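Local coordinates for calcium binding protein (Fasciola hepatica, PDB 5FX0), which probably binds calcium ions as a whole protein, through EF-hands absent from this fragment, which is its dynein light chain-like domain, at residues Glu16-Thr21 / Ser87-Tyr92; Val28-Lys33 / Gln53-Tyr58; Gly43-Met48 / Tyr92-Cys97; Val70-Ser75 / Ile96-Arg101. One frame throughout, in Å; residues are numbered along the deposited sequence.

Contact 1 (Glu16-Thr21 / Ser87-Tyr92); sequences EMIATT and SIQFRY
Glu16 and Arg91 open an antiparallel pairing in which strands 16-20 and 87-92 run 159° apart in direction, their axes approaching to 4.5 Å. Glu16 and Arg91 form a hydrogen-bonded pair, with two nearly straight backbone bonds. Met17 still faces Phe90; just after it the register slips by one: Ile18 N, at 3.0 Å, and Ala19 N, at 3.3 Å, both reach Gln89 O from the same face of its carbonyl plane, which defines a classic beta bulge. The ladder then resumes with Gln89 N giving to Ala19 O at 2.7 Å.

On one face the Glu16 and Arg91 side chains lie alongside each other, pointing the same way. Their salt bridge runs from Glu16 OE2 to Arg91 NH1 at 3.1 Å, but the bond is weak, bent to 124° at the hydrogen. Ile18 CD1 approaches the same NH1 obliquely. On the other face Met17, bent at chi2 and chi3, crosses Ile88 at about a right angle, Met17 SD lying 4.0 Å from Ile88 CG1. Ser87 O is gripped twice at the far end, by Thr21 N and by Thr20 OG1, the latter on a lone pair. Thr21 OG1 takes the N-H of Ser87 as well as bonding to Phe85 O.

Strand 15-20 is an outermost strand of this chain's sheet, while 87-92 continues inward to 95-101; Phe90 meets Phe34 of helix 24-40 edge-to-face, and Gln89 OE1 bonds to Tyr76 OH.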
loop_
_atom_site.group_PDB
_atom_site.type_symbol
_atom_site.label_atom_id
_atom_site.label_comp_id
_atom_site.label_asym_id
_atom_site.label_seq_id
_atom_site.Cartn_x
_atom_site.Cartn_y
_atom_site.Cartn_z
ATOM N N GLU A 16 16.735 -2.355 -5.799
ATOM C CA GLU A 16 16.959 -3.248 -4.663
ATOM C C GLU A 16 15.688 -4.056 -4.351
ATOM O O GLU A 16 14.661 -3.497 -3.960
ATOM C CB GLU A 16 17.372 -2.417 -3.461
ATOM C CG GLU A 16 17.702 -3.187 -2.177
ATOM C CD GLU A 16 17.496 -2.329 -0.911
ATOM O OE1 GLU A 16 17.940 -1.145 -0.880
ATOM O OE2 GLU A 16 16.874 -2.833 0.055
ATOM N N MET A 17 15.766 -5.375 -4.507
ATOM C CA MET A 17 14.635 -6.254 -4.255
ATOM C C MET A 17 14.420 -6.336 -2.773
ATOM O O MET A 17 15.384 -6.407 -2.039
ATOM C CB MET A 17 14.890 -7.668 -4.799
ATOM C CG MET A 17 13.648 -8.571 -4.852
ATOM S SD MET A 17 12.304 -7.972 -5.919
ATOM C CE MET A 17 13.152 -7.390 -7.402
ATOM N N ILE A 18 13.157 -6.294 -2.357
ATOM C CA ILE A 18 12.734 -6.469 -0.958
ATOM C C ILE A 18 12.134 -7.876 -0.796
ATOM O O ILE A 18 12.655 -8.681 -0.037
ATOM C CB ILE A 18 11.724 -5.368 -0.538
ATOM C CG1 ILE A 18 12.400 -3.994 -0.602
ATOM C CG2 ILE A 18 11.218 -5.615 0.873
ATOM C CD1 ILE A 18 11.466 -2.800 -0.466
ATOM N N ALA A 19 11.076 -8.163 -1.556
ATOM C CA ALA A 19 10.374 -9.440 -1.556
ATOM C C ALA A 19 9.613 -9.610 -2.844
ATOM O O ALA A 19 8.999 -8.652 -3.350
ATOM C CB ALA A 19 9.381 -9.550 -0.396
ATOM N N THR A 20 9.617 -10.842 -3.348
ATOM C CA THR A 20 8.853 -11.173 -4.538
ATOM C C THR A 20 8.430 -12.633 -4.572
ATOM O O THR A 20 9.096 -13.504 -4.002
ATOM C CB THR A 20 9.648 -10.780 -5.828
ATOM O OG1 THR A 20 8.810 -10.898 -6.983
ATOM C CG2 THR A 20 10.855 -11.616 -6.017
ATOM N N THR A 21 7.305 -12.887 -5.237
ATOM C CA THR A 21 6.924 -14.243 -5.618
ATOM C C THR A 21 6.931 -14.432 -7.124
ATOM O O THR A 21 6.454 -15.435 -7.587
ATOM C CB THR A 21 5.541 -14.645 -5.061
ATOM O OG1 THR A 21 4.537 -13.794 -5.608
ATOM C CG2 THR A 21 5.522 -14.564 -3.544
ATOM N N SER A 87 3.298 -11.073 -6.445
ATOM C CA SER A 87 3.643 -9.799 -5.869
ATOM C C SER A 87 5.108 -9.508 -6.062
ATOM O O SER A 87 5.939 -10.404 -6.247
ATOM C CB SER A 87 3.360 -9.802 -4.376
ATOM O OG SER A 87 4.276 -10.656 -3.730
ATOM N N ILE A 88 5.413 -8.231 -5.964
ATOM C CA ILE A 88 6.772 -7.739 -6.008
ATOM C C ILE A 88 6.832 -6.474 -5.155
ATOM O O ILE A 88 5.869 -5.678 -5.108
ATOM C CB ILE A 88 7.242 -7.554 -7.450
ATOM C CG1 ILE A 88 8.739 -7.328 -7.524
ATOM C CG2 ILE A 88 6.495 -6.439 -8.177
ATOM C CD1 ILE A 88 9.253 -7.495 -8.934
ATOM N N GLN A 89 7.931 -6.358 -4.424
ATOM C CA GLN A 89 8.240 -5.222 -3.578
ATOM C C GLN A 89 9.689 -4.915 -3.832
ATOM O O GLN A 89 10.529 -5.783 -3.725
ATOM C CB GLN A 89 8.054 -5.567 -2.132
ATOM C CG GLN A 89 6.665 -6.066 -1.826
ATOM C CD GLN A 89 6.594 -6.610 -0.436
ATOM O OE1 GLN A 89 7.138 -6.032 0.502
ATOM N NE2 GLN A 89 5.954 -7.746 -0.294
ATOM N N PHE A 90 9.975 -3.689 -4.214
ATOM C CA PHE A 90 11.341 -3.297 -4.467
ATOM C C PHE A 90 11.545 -1.820 -4.216
ATOM O O PHE A 90 10.596 -1.063 -4.127
ATOM C CB PHE A 90 11.763 -3.705 -5.880
ATOM C CG PHE A 90 10.984 -3.051 -6.964
ATOM C CD1 PHE A 90 9.782 -3.563 -7.356
ATOM C CD2 PHE A 90 11.470 -1.922 -7.607
ATOM C CE1 PHE A 90 9.042 -2.961 -8.365
ATOM C CE2 PHE A 90 10.738 -1.303 -8.616
ATOM C CZ PHE A 90 9.530 -1.836 -9.004
ATOM N N ARG A 91 12.796 -1.445 -4.069
ATOM C CA ARG A 91 13.185 -0.073 -3.815
ATOM C C ARG A 91 13.942 0.433 -5.045
ATOM O O ARG A 91 14.781 -0.266 -5.623
ATOM C CB ARG A 91 14.045 -0.016 -2.557
ATOM C CG ARG A 91 14.703 1.332 -2.260
ATOM C CD ARG A 91 15.395 1.373 -0.896
ATOM N NE ARG A 91 14.399 1.363 0.185
ATOM C CZ ARG A 91 13.984 0.292 0.880
ATOM N NH1 ARG A 91 14.484 -0.923 0.674
ATOM N NH2 ARG A 91 13.042 0.442 1.808
ATOM N N TYR A 92 13.615 1.642 -5.459
ATOM C CA TYR A 92 14.412 2.366 -6.435
ATOM C C TYR A 92 14.665 3.757 -5.877
ATOM O O TYR A 92 13.775 4.588 -5.836
ATOM C CB TYR A 92 13.703 2.437 -7.758
ATOM C CG TYR A 92 14.546 3.085 -8.833
ATOM C CD1 TYR A 92 15.821 2.596 -9.147
ATOM C CD2 TYR A 92 14.077 4.184 -9.539
ATOM C CE1 TYR A 92 16.590 3.190 -10.124
ATOM C CE2 TYR A 92 14.842 4.776 -10.521
ATOM C CZ TYR A 92 16.090 4.283 -10.805
ATOM O OH TYR A 92 16.828 4.878 -11.777
#

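Contact 2 (Val28-Lys33 / Gln53-Tyr58); sequences VEVTEK and QDMKNY
Lys33 and Tyr58 meet between two antiparallel helical segments, 28-33 and 53-58, whose directions differ by 151° and whose axes come no closer than 11.1 Å. Lys33 and Met55 have the closest CA atoms, 7.6 Å apart, so side chains span most of the gap.

The Lys33 chain leaves with CG anti to the backbone N (chi1 -174°), then bends at chi2, which lays its methylenes over one face of the Tyr58 ring. Lys33 CG stands 3.8 Å from the Tyr58 ring centroid and 10° off the normal, a CH-pi contact, and Lys33 CD follows over the same face, 3.7 Å from Tyr58 CD1. At the phenol end, Tyr58 OH approaches Glu29 CB to 3.7 Å, while the Glu29 carboxylate bonds through OE1 to Tyr63 OH. Deeper in, Met55 bends at chi2 and chi3 so that its methyl CE reaches Val30 CG1, also at 3.7 Å, the two side chains crossing at about a right angle. Met55 SD lies near Lys33 CG.

Met55 also packs on Phe34 and Leu37, and Val30 on Ile88 of the sheet. Two antiparallel helices packed against an antiparallel sheet are characteristic of the dynein light chain fold.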
loop_
_atom_site.group_PDB
_atom_site.type_symbol
_atom_site.label_atom_id
_atom_site.label_comp_id
_atom_site.label_asym_id
_atom_site.label_seq_id
_atom_site.Cartn_x
_atom_site.Cartn_y
_atom_site.Cartn_z
ATOM N N VAL A 28 12.608 -8.769 -13.711
ATOM C CA VAL A 28 13.421 -7.892 -14.551
ATOM C C VAL A 28 12.522 -6.936 -15.358
ATOM O O VAL A 28 12.768 -5.753 -15.346
ATOM C CB VAL A 28 14.393 -8.691 -15.478
ATOM C CG1 VAL A 28 15.100 -7.776 -16.493
ATOM C CG2 VAL A 28 15.444 -9.428 -14.646
ATOM N N GLU A 29 11.481 -7.439 -16.020
ATOM C CA GLU A 29 10.572 -6.575 -16.810
ATOM C C GLU A 29 9.895 -5.501 -15.971
ATOM O O GLU A 29 9.864 -4.332 -16.350
ATOM C CB GLU A 29 9.459 -7.380 -17.465
ATOM C CG GLU A 29 9.895 -8.273 -18.601
ATOM C CD GLU A 29 8.725 -8.987 -19.262
ATOM O OE1 GLU A 29 7.800 -9.451 -18.544
ATOM O OE2 GLU A 29 8.743 -9.092 -20.512
ATOM N N VAL A 30 9.346 -5.916 -14.837
ATOM C CA VAL A 30 8.637 -5.018 -13.946
ATOM C C VAL A 30 9.564 -3.930 -13.401
ATOM O O VAL A 30 9.194 -2.747 -13.399
ATOM C CB VAL A 30 7.986 -5.793 -12.787
ATOM C CG1 VAL A 30 7.442 -4.866 -11.715
ATOM C CG2 VAL A 30 6.862 -6.671 -13.317
ATOM N N THR A 31 10.761 -4.308 -12.946
ATOM C CA THR A 31 11.688 -3.313 -12.395
ATOM C C THR A 31 12.265 -2.363 -13.471
ATOM O O THR A 31 12.347 -1.177 -13.229
ATOM C CB THR A 31 12.812 -3.945 -11.567
ATOM O OG1 THR A 31 13.508 -4.886 -12.361
ATOM C CG2 THR A 31 12.272 -4.644 -10.328
ATOM N N GLU A 32 12.601 -2.855 -14.662
ATOM C CA GLU A 32 13.070 -1.956 -15.749
ATOM C C GLU A 32 11.986 -0.948 -16.166
ATOM O O GLU A 32 12.266 0.239 -16.345
ATOM C CB GLU A 32 13.540 -2.726 -16.982
ATOM C CG GLU A 32 14.664 -3.741 -16.760
ATOM C CD GLU A 32 16.021 -3.156 -16.398
ATOM O OE1 GLU A 32 16.190 -1.912 -16.331
ATOM O OE2 GLU A 32 16.945 -3.978 -16.181
ATOM N N LYS A 33 10.748 -1.424 -16.274
ATOM C CA LYS A 33 9.587 -0.552 -16.486
ATOM C C LYS A 33 9.454 0.531 -15.412
ATOM O O LYS A 33 9.279 1.714 -15.734
ATOM C CB LYS A 33 8.285 -1.369 -16.573
ATOM C CG LYS A 33 7.050 -0.560 -16.936
ATOM C CD LYS A 33 7.061 -0.176 -18.401
ATOM C CE LYS A 33 6.001 0.867 -18.756
ATOM N NZ LYS A 33 6.494 1.743 -19.862
ATOM N N GLN A 53 -0.219 4.461 -11.640
ATOM C CA GLN A 53 -1.255 4.147 -12.629
ATOM C C GLN A 53 -0.697 3.393 -13.824
ATOM O O GLN A 53 -1.221 2.345 -14.181
ATOM C CB GLN A 53 -1.955 5.421 -13.102
ATOM C CG GLN A 53 -3.262 5.175 -13.842
ATOM C CD GLN A 53 -3.772 6.411 -14.563
ATOM O OE1 GLN A 53 -4.479 6.303 -15.557
ATOM N NE2 GLN A 53 -3.410 7.592 -14.069
ATOM N N ASP A 54 0.361 3.919 -14.426
ATOM C CA ASP A 54 1.039 3.237 -15.553
ATOM C C ASP A 54 1.657 1.874 -15.211
ATOM O O ASP A 54 1.615 0.944 -16.021
ATOM C CB ASP A 54 2.097 4.147 -16.181
ATOM C CG ASP A 54 1.500 5.458 -16.711
ATOM O OD1 ASP A 54 0.296 5.470 -17.087
ATOM O OD2 ASP A 54 2.234 6.480 -16.726
ATOM N N MET A 55 2.209 1.739 -14.014
ATOM C CA MET A 55 2.622 0.421 -13.568
ATOM C C MET A 55 1.434 -0.549 -13.580
ATOM O O MET A 55 1.532 -1.640 -14.138
ATOM C CB MET A 55 3.262 0.458 -12.175
ATOM C CG MET A 55 4.686 0.932 -12.163
ATOM S SD MET A 55 5.867 -0.098 -13.048
ATOM C CE MET A 55 5.682 -1.675 -12.216
ATOM N N LYS A 56 0.329 -0.150 -12.963
ATOM C CA LYS A 56 -0.855 -1.019 -12.875
ATOM C C LYS A 56 -1.410 -1.408 -14.254
ATOM O O LYS A 56 -1.785 -2.550 -14.452
ATOM C CB LYS A 56 -1.939 -0.423 -11.954
ATOM C CG LYS A 56 -3.311 -0.288 -12.598
ATOM C CD LYS A 56 -4.440 -0.634 -11.657
ATOM C CE LYS A 56 -5.701 -1.017 -12.425
ATOM N NZ LYS A 56 -6.181 -2.361 -11.995
ATOM N N ASN A 57 -1.460 -0.453 -15.178
ATOM C CA ASN A 57 -1.915 -0.693 -16.561
ATOM C C ASN A 57 -0.967 -1.597 -17.354
ATOM O O ASN A 57 -1.426 -2.530 -18.010
ATOM C CB ASN A 57 -2.112 0.632 -17.317
ATOM C CG ASN A 57 -3.243 1.489 -16.738
ATOM O OD1 ASN A 57 -4.069 1.019 -15.974
ATOM N ND2 ASN A 57 -3.259 2.761 -17.095
ATOM N N TYR A 58 0.341 -1.335 -17.279
ATOM C CA TYR A 58 1.355 -2.178 -17.943
ATOM C C TYR A 58 1.241 -3.647 -17.521
ATOM O O TYR A 58 1.315 -4.555 -18.345
ATOM C CB TYR A 58 2.768 -1.647 -17.662
ATOM C CG TYR A 58 3.916 -2.563 -18.054
ATOM C CD1 TYR A 58 4.432 -2.568 -19.362
ATOM C CD2 TYR A 58 4.519 -3.404 -17.104
ATOM C CE1 TYR A 58 5.498 -3.395 -19.703
ATOM C CE2 TYR A 58 5.575 -4.237 -17.439
ATOM C CZ TYR A 58 6.069 -4.224 -18.730
ATOM O OH TYR A 58 7.119 -5.060 -19.038
#

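Contact 3 (Gly43-Met48 / Tyr92-Cys97); sequences GKDEEM and YGRHIC
Arg94 reaches across from the type II' beta turn Tyr92-His95, which joins strands 87-92 and 95-101 as a beta hairpin, to the loop 43-48 that leads into helix 48-63. Its CB points toward that loop. Arg94 CG sits between the backbone N and the carbonyl carbon (chi1 69°), a rotamer that places it over the centre of the His95 ring, 3.8 Å above the plane. From there the chain is extended through CD to NE, and Arg94 NE makes a weak bond to Asp45 OD1 at 3.3 Å. The guanidinium beyond CZ has His95 NE2 above one face, offset toward the rim.

At the tip NH2 makes the stronger bond: Arg94 NH2 gives to Asp45 OD1 at 2.7 Å with an angle of 162° at the hydrogen, the main bond of the salt bridge. The oxygen is met on its syn side by a donor standing well out of the carboxylate plane, while the oxygen itself lies close to the guanidinium plane. NH2 also lies very close to Gly43 O, a separation too short to be taken at face value.

His95 is thus layered: Arg94 CG covers one face and Met48 SD the opposite one, while Gly43 O and Asp45 OD1 stand at its edge. Trp77 of the second subunit packs on both Asp45 and Met48, placing this junction beside the dimer interface. Met48 bends at chi2 and chi3, bringing Met48 SD 3.9 Å from the His95 ring centroid and 9° off its normal, a sulfur-aromatic contact.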
loop_
_atom_site.group_PDB
_atom_site.type_symbol
_atom_site.label_atom_id
_atom_site.label_comp_id
_atom_site.label_asym_id
_atom_site.label_seq_id
_atom_site.Cartn_x
_atom_site.Cartn_y
_atom_site.Cartn_z
ATOM N N GLY A 43 11.548 11.728 -11.408
ATOM C CA GLY A 43 11.420 11.367 -9.992
ATOM C C GLY A 43 10.574 12.283 -9.110
ATOM O O GLY A 43 10.655 12.184 -7.886
ATOM N N LYS A 44 9.746 13.146 -9.705
ATOM C CA LYS A 44 8.947 14.115 -8.937
ATOM C C LYS A 44 7.927 13.373 -8.078
ATOM O O LYS A 44 7.396 12.349 -8.502
ATOM C CB LYS A 44 8.174 15.073 -9.857
ATOM C CG LYS A 44 8.975 15.919 -10.839
ATOM C CD LYS A 44 8.039 16.725 -11.749
ATOM C CE LYS A 44 8.559 16.863 -13.175
ATOM N NZ LYS A 44 9.828 17.641 -13.287
ATOM N N ASP A 45 7.622 13.906 -6.899
ATOM C CA ASP A 45 6.653 13.264 -5.992
ATOM C C ASP A 45 5.174 13.433 -6.397
ATOM O O ASP A 45 4.409 12.464 -6.345
ATOM C CB ASP A 45 6.896 13.692 -4.538
ATOM C CG ASP A 45 7.995 12.868 -3.864
ATOM O OD1 ASP A 45 8.865 12.289 -4.567
ATOM O OD2 ASP A 45 7.975 12.789 -2.619
ATOM N N GLU A 46 4.786 14.628 -6.839
ATOM C CA GLU A 46 3.448 14.837 -7.416
ATOM C C GLU A 46 3.207 14.136 -8.768
ATOM O O GLU A 46 2.117 14.241 -9.333
ATOM C CB GLU A 46 3.168 16.328 -7.582
ATOM C CG GLU A 46 3.051 17.083 -6.270
ATOM C CD GLU A 46 1.960 18.143 -6.304
ATOM O OE1 GLU A 46 1.990 19.001 -7.214
ATOM O OE2 GLU A 46 1.071 18.113 -5.424
ATOM N N GLU A 47 4.224 13.460 -9.294
ATOM C CA GLU A 47 4.089 12.598 -10.466
ATOM C C GLU A 47 3.848 11.109 -10.145
ATOM O O GLU A 47 3.607 10.312 -11.065
ATOM C CB GLU A 47 5.356 12.735 -11.334
ATOM C CG GLU A 47 5.387 13.991 -12.195
ATOM C CD GLU A 47 4.209 14.075 -13.153
ATOM O OE1 GLU A 47 3.763 13.020 -13.661
ATOM O OE2 GLU A 47 3.717 15.197 -13.393
ATOM N N MET A 48 3.885 10.732 -8.863
ATOM C CA MET A 48 3.955 9.311 -8.503
ATOM C C MET A 48 2.622 8.571 -8.657
ATOM O O MET A 48 2.600 7.402 -9.074
ATOM C CB MET A 48 4.567 9.126 -7.108
ATOM C CG MET A 48 6.068 9.347 -7.044
ATOM S SD MET A 48 7.059 8.202 -8.046
ATOM C CE MET A 48 7.494 9.261 -9.425
ATOM N N TYR A 92 13.615 1.642 -5.459
ATOM C CA TYR A 92 14.412 2.366 -6.435
ATOM C C TYR A 92 14.665 3.757 -5.877
ATOM O O TYR A 92 13.775 4.588 -5.836
ATOM C CB TYR A 92 13.703 2.437 -7.758
ATOM C CG TYR A 92 14.546 3.085 -8.833
ATOM C CD1 TYR A 92 15.821 2.596 -9.147
ATOM C CD2 TYR A 92 14.077 4.184 -9.539
ATOM C CE1 TYR A 92 16.590 3.190 -10.124
ATOM C CE2 TYR A 92 14.842 4.776 -10.521
ATOM C CZ TYR A 92 16.090 4.283 -10.805
ATOM O OH TYR A 92 16.828 4.878 -11.777
ATOM N N GLY A 93 15.871 3.970 -5.377
ATOM C CA GLY A 93 16.208 5.175 -4.634
ATOM C C GLY A 93 15.366 5.361 -3.393
ATOM O O GLY A 93 15.342 4.508 -2.502
ATOM N N ARG A 94 14.659 6.477 -3.348
ATOM C CA ARG A 94 13.780 6.797 -2.222
ATOM C C ARG A 94 12.394 6.157 -2.303
ATOM O O ARG A 94 11.681 6.081 -1.296
ATOM C CB ARG A 94 13.649 8.324 -2.063
ATOM C CG ARG A 94 12.891 9.083 -3.136
ATOM C CD ARG A 94 12.729 10.550 -2.716
ATOM N NE ARG A 94 11.872 11.293 -3.633
ATOM C CZ ARG A 94 12.228 11.731 -4.850
ATOM N NH1 ARG A 94 13.456 11.529 -5.341
ATOM N NH2 ARG A 94 11.337 12.385 -5.592
ATOM N N HIS A 95 12.003 5.737 -3.497
ATOM C CA HIS A 95 10.699 5.131 -3.711
ATOM C C HIS A 95 10.697 3.616 -3.551
ATOM O O HIS A 95 11.627 2.934 -3.973
ATOM C CB HIS A 95 10.203 5.506 -5.087
ATOM C CG HIS A 95 10.033 6.973 -5.249
ATOM N ND1 HIS A 95 9.151 7.701 -4.477
ATOM C CD2 HIS A 95 10.659 7.862 -6.051
ATOM C CE1 HIS A 95 9.222 8.971 -4.816
ATOM N NE2 HIS A 95 10.133 9.095 -5.765
ATOM N N ILE A 96 9.633 3.121 -2.925
ATOM C CA ILE A 96 9.375 1.699 -2.741
ATOM C C ILE A 96 8.146 1.447 -3.580
ATOM O O ILE A 96 7.164 2.160 -3.442
ATOM C CB ILE A 96 9.094 1.337 -1.261
ATOM C CG1 ILE A 96 10.381 1.467 -0.420
ATOM C CG2 ILE A 96 8.503 -0.073 -1.134
ATOM C CD1 ILE A 96 10.144 1.608 1.076
ATOM N N CYS A 97 8.210 0.442 -4.448
ATOM C CA CYS A 97 7.061 -0.006 -5.209
ATOM C C CYS A 97 6.534 -1.337 -4.669
ATOM O O CYS A 97 7.261 -2.302 -4.608
ATOM C CB CYS A 97 7.430 -0.138 -6.683
ATOM S SG CYS A 97 6.053 -0.696 -7.691
#

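Contact 4 (Val70-Ser75 / Ile96-Arg101); sequences VILTGS and ICLAWR
Leu72 and Ile96 belong to the tight half of this contact, where strands 70-72 and 96-101 run antiparallel, 164° apart in direction and 4.8 Å between axes. Four backbone bonds join them. Val70 and Leu98 exchange a pair, N to O in each direction, both 2.8 Å long and both 170° at the hydrogen; Leu72 and Ile96 exchange another. Between them Ile71 CA approaches Ile96 O at 3.2 Å in a CA-H...O contact.

Leu72 CG lies between the backbone N and the carbonyl carbon (chi1 63°), and from there Leu72 CD2 meets Leu98 CD1 at 3.7 Å while CG touches Ile96 CB. Val70 is on the same face, its CG2 4.1 Å from Trp100 CH2 in an oblique approach. Ile71 and Cys97 occupy the other face, turned toward the helices, with Ile71 packing on Val51 and Ala52.

Beyond Leu72 the pairing with strand 96-101 ends. The chain turns a corner at Thr73 and Gly74, and the exposed Gly74 touches strand 96-101 through its O, 3.4 Å from Ile96 CD1. Residues 70-75 also pair antiparallel with a strand of the second subunit, which carries the sheet across the interface.

Apolar side chains cover both faces of the pairing, so this part of the sheet is held by backbone hydrogen bonds inside and by apolar packing on both faces.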
loop_
_atom_site.group_PDB
_atom_site.type_symbol
_atom_site.label_atom_id
_atom_site.label_comp_id
_atom_site.label_asym_id
_atom_site.label_seq_id
_atom_site.Cartn_x
_atom_site.Cartn_y
_atom_site.Cartn_z
ATOM N N VAL A 70 1.228 0.380 -5.217
ATOM C CA VAL A 70 1.398 1.399 -4.207
ATOM C C VAL A 70 2.857 1.820 -4.263
ATOM O O VAL A 70 3.752 0.974 -4.309
ATOM C CB VAL A 70 1.036 0.871 -2.800
ATOM C CG1 VAL A 70 1.351 1.895 -1.715
ATOM C CG2 VAL A 70 -0.432 0.519 -2.721
ATOM N N ILE A 71 3.097 3.126 -4.271
ATOM C CA ILE A 71 4.435 3.669 -4.198
ATOM C C ILE A 71 4.518 4.429 -2.907
ATOM O O ILE A 71 3.584 5.155 -2.545
ATOM C CB ILE A 71 4.756 4.580 -5.384
ATOM C CG1 ILE A 71 4.572 3.817 -6.691
ATOM C CG2 ILE A 71 6.194 5.078 -5.322
ATOM C CD1 ILE A 71 4.784 4.697 -7.906
ATOM N N LEU A 72 5.630 4.265 -2.205
ATOM C CA LEU A 72 5.819 4.987 -0.979
ATOM C C LEU A 72 7.256 5.255 -0.652
ATOM O O LEU A 72 8.153 4.790 -1.316
ATOM C CB LEU A 72 5.154 4.255 0.169
ATOM C CG LEU A 72 5.715 2.878 0.483
ATOM C CD1 LEU A 72 6.095 2.788 1.946
ATOM C CD2 LEU A 72 4.670 1.839 0.133
ATOM N N THR A 73 7.432 6.077 0.365
ATOM C CA THR A 73 8.694 6.324 1.025
ATOM C C THR A 73 8.332 6.124 2.482
ATOM O O THR A 73 7.313 6.639 2.942
ATOM C CB THR A 73 9.173 7.776 0.798
ATOM O OG1 THR A 73 8.395 8.673 1.601
ATOM C CG2 THR A 73 8.992 8.155 -0.646
ATOM N N GLY A 74 9.140 5.380 3.202
ATOM C CA GLY A 74 8.917 5.164 4.618
ATOM C C GLY A 74 8.909 3.684 4.851
ATOM O O GLY A 74 9.525 2.945 4.100
ATOM N N SER A 75 8.210 3.263 5.894
ATOM C CA SER A 75 8.115 1.860 6.267
ATOM C C SER A 75 6.679 1.410 6.032
ATOM O O SER A 75 5.738 2.226 6.004
ATOM C CB SER A 75 8.482 1.698 7.736
ATOM O OG SER A 75 9.428 2.687 8.139
ATOM N N ILE A 96 9.633 3.121 -2.925
ATOM C CA ILE A 96 9.375 1.699 -2.741
ATOM C C ILE A 96 8.146 1.447 -3.580
ATOM O O ILE A 96 7.164 2.160 -3.442
ATOM C CB ILE A 96 9.094 1.337 -1.261
ATOM C CG1 ILE A 96 10.381 1.467 -0.420
ATOM C CG2 ILE A 96 8.503 -0.073 -1.134
ATOM C CD1 ILE A 96 10.144 1.608 1.076
ATOM N N CYS A 97 8.210 0.442 -4.448
ATOM C CA CYS A 97 7.061 -0.006 -5.209
ATOM C C CYS A 97 6.534 -1.337 -4.669
ATOM O O CYS A 97 7.261 -2.302 -4.608
ATOM C CB CYS A 97 7.430 -0.138 -6.683
ATOM S SG CYS A 97 6.053 -0.696 -7.691
ATOM N N LEU A 98 5.271 -1.351 -4.276
ATOM C CA LEU A 98 4.542 -2.549 -3.947
ATOM C C LEU A 98 3.531 -2.790 -5.071
ATOM O O LEU A 98 2.702 -1.941 -5.339
ATOM C CB LEU A 98 3.794 -2.384 -2.620
ATOM C CG LEU A 98 4.576 -1.829 -1.435
ATOM C CD1 LEU A 98 3.626 -1.703 -0.253
ATOM C CD2 LEU A 98 5.792 -2.689 -1.061
ATOM N N ALA A 99 3.602 -3.944 -5.716
ATOM C CA ALA A 99 2.634 -4.322 -6.759
ATOM C C ALA A 99 2.245 -5.766 -6.555
ATOM O O ALA A 99 3.090 -6.602 -6.304
ATOM C CB ALA A 99 3.221 -4.109 -8.162
ATOM N N TRP A 100 0.969 -6.056 -6.653
ATOM C CA TRP A 100 0.508 -7.415 -6.523
ATOM C C TRP A 100 -0.830 -7.610 -7.207
ATOM O O TRP A 100 -1.534 -6.658 -7.543
ATOM C CB TRP A 100 0.435 -7.800 -5.056
ATOM C CG TRP A 100 -0.643 -7.120 -4.329
ATOM C CD1 TRP A 100 -1.885 -7.600 -4.097
ATOM C CD2 TRP A 100 -0.590 -5.831 -3.723
ATOM N NE1 TRP A 100 -2.618 -6.699 -3.394
ATOM C CE2 TRP A 100 -1.848 -5.598 -3.144
ATOM C CE3 TRP A 100 0.395 -4.859 -3.604
ATOM C CZ2 TRP A 100 -2.153 -4.415 -2.454
ATOM C CZ3 TRP A 100 0.097 -3.683 -2.920
ATOM C CH2 TRP A 100 -1.163 -3.472 -2.354
ATOM N N ARG A 101 -1.168 -8.861 -7.428
ATOM C CA ARG A 101 -2.288 -9.204 -8.253
ATOM C C ARG A 101 -3.322 -9.896 -7.403
ATOM O O ARG A 101 -2.981 -10.663 -6.507
ATOM C CB ARG A 101 -1.835 -10.104 -9.382
ATOM C CG ARG A 101 -2.839 -10.146 -10.524
ATOM C CD ARG A 101 -3.150 -11.553 -11.005
ATOM N NE ARG A 101 -2.533 -11.799 -12.302
ATOM C CZ ARG A 101 -1.950 -12.934 -12.685
ATOM N NH1 ARG A 101 -1.840 -13.992 -11.869
ATOM N NH2 ARG A 101 -1.452 -13.000 -13.915
#

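In the fold
From the N terminus, strand 15-20 is one edge of this chain's sheet, and contact 1 closes its loop only at strand 87-92, joining the first strand to its neighbour 87-92. Contact 2, between the two helices, is nested inside that loop and touches contact 1 where Val30 and Thr31 meet Ile88 and Phe90. Contact 3 starts in the loop between the helices and ends on the hairpin after contact 1, so it crosses both contacts 1 and 2. Contact 4 follows contact 2 in series, crosses contact 1, and ends with contact 3 on strand 95-101. Together they tie the helices to the sheet, and contacts 2, 3 and 4 also touch the second subunit.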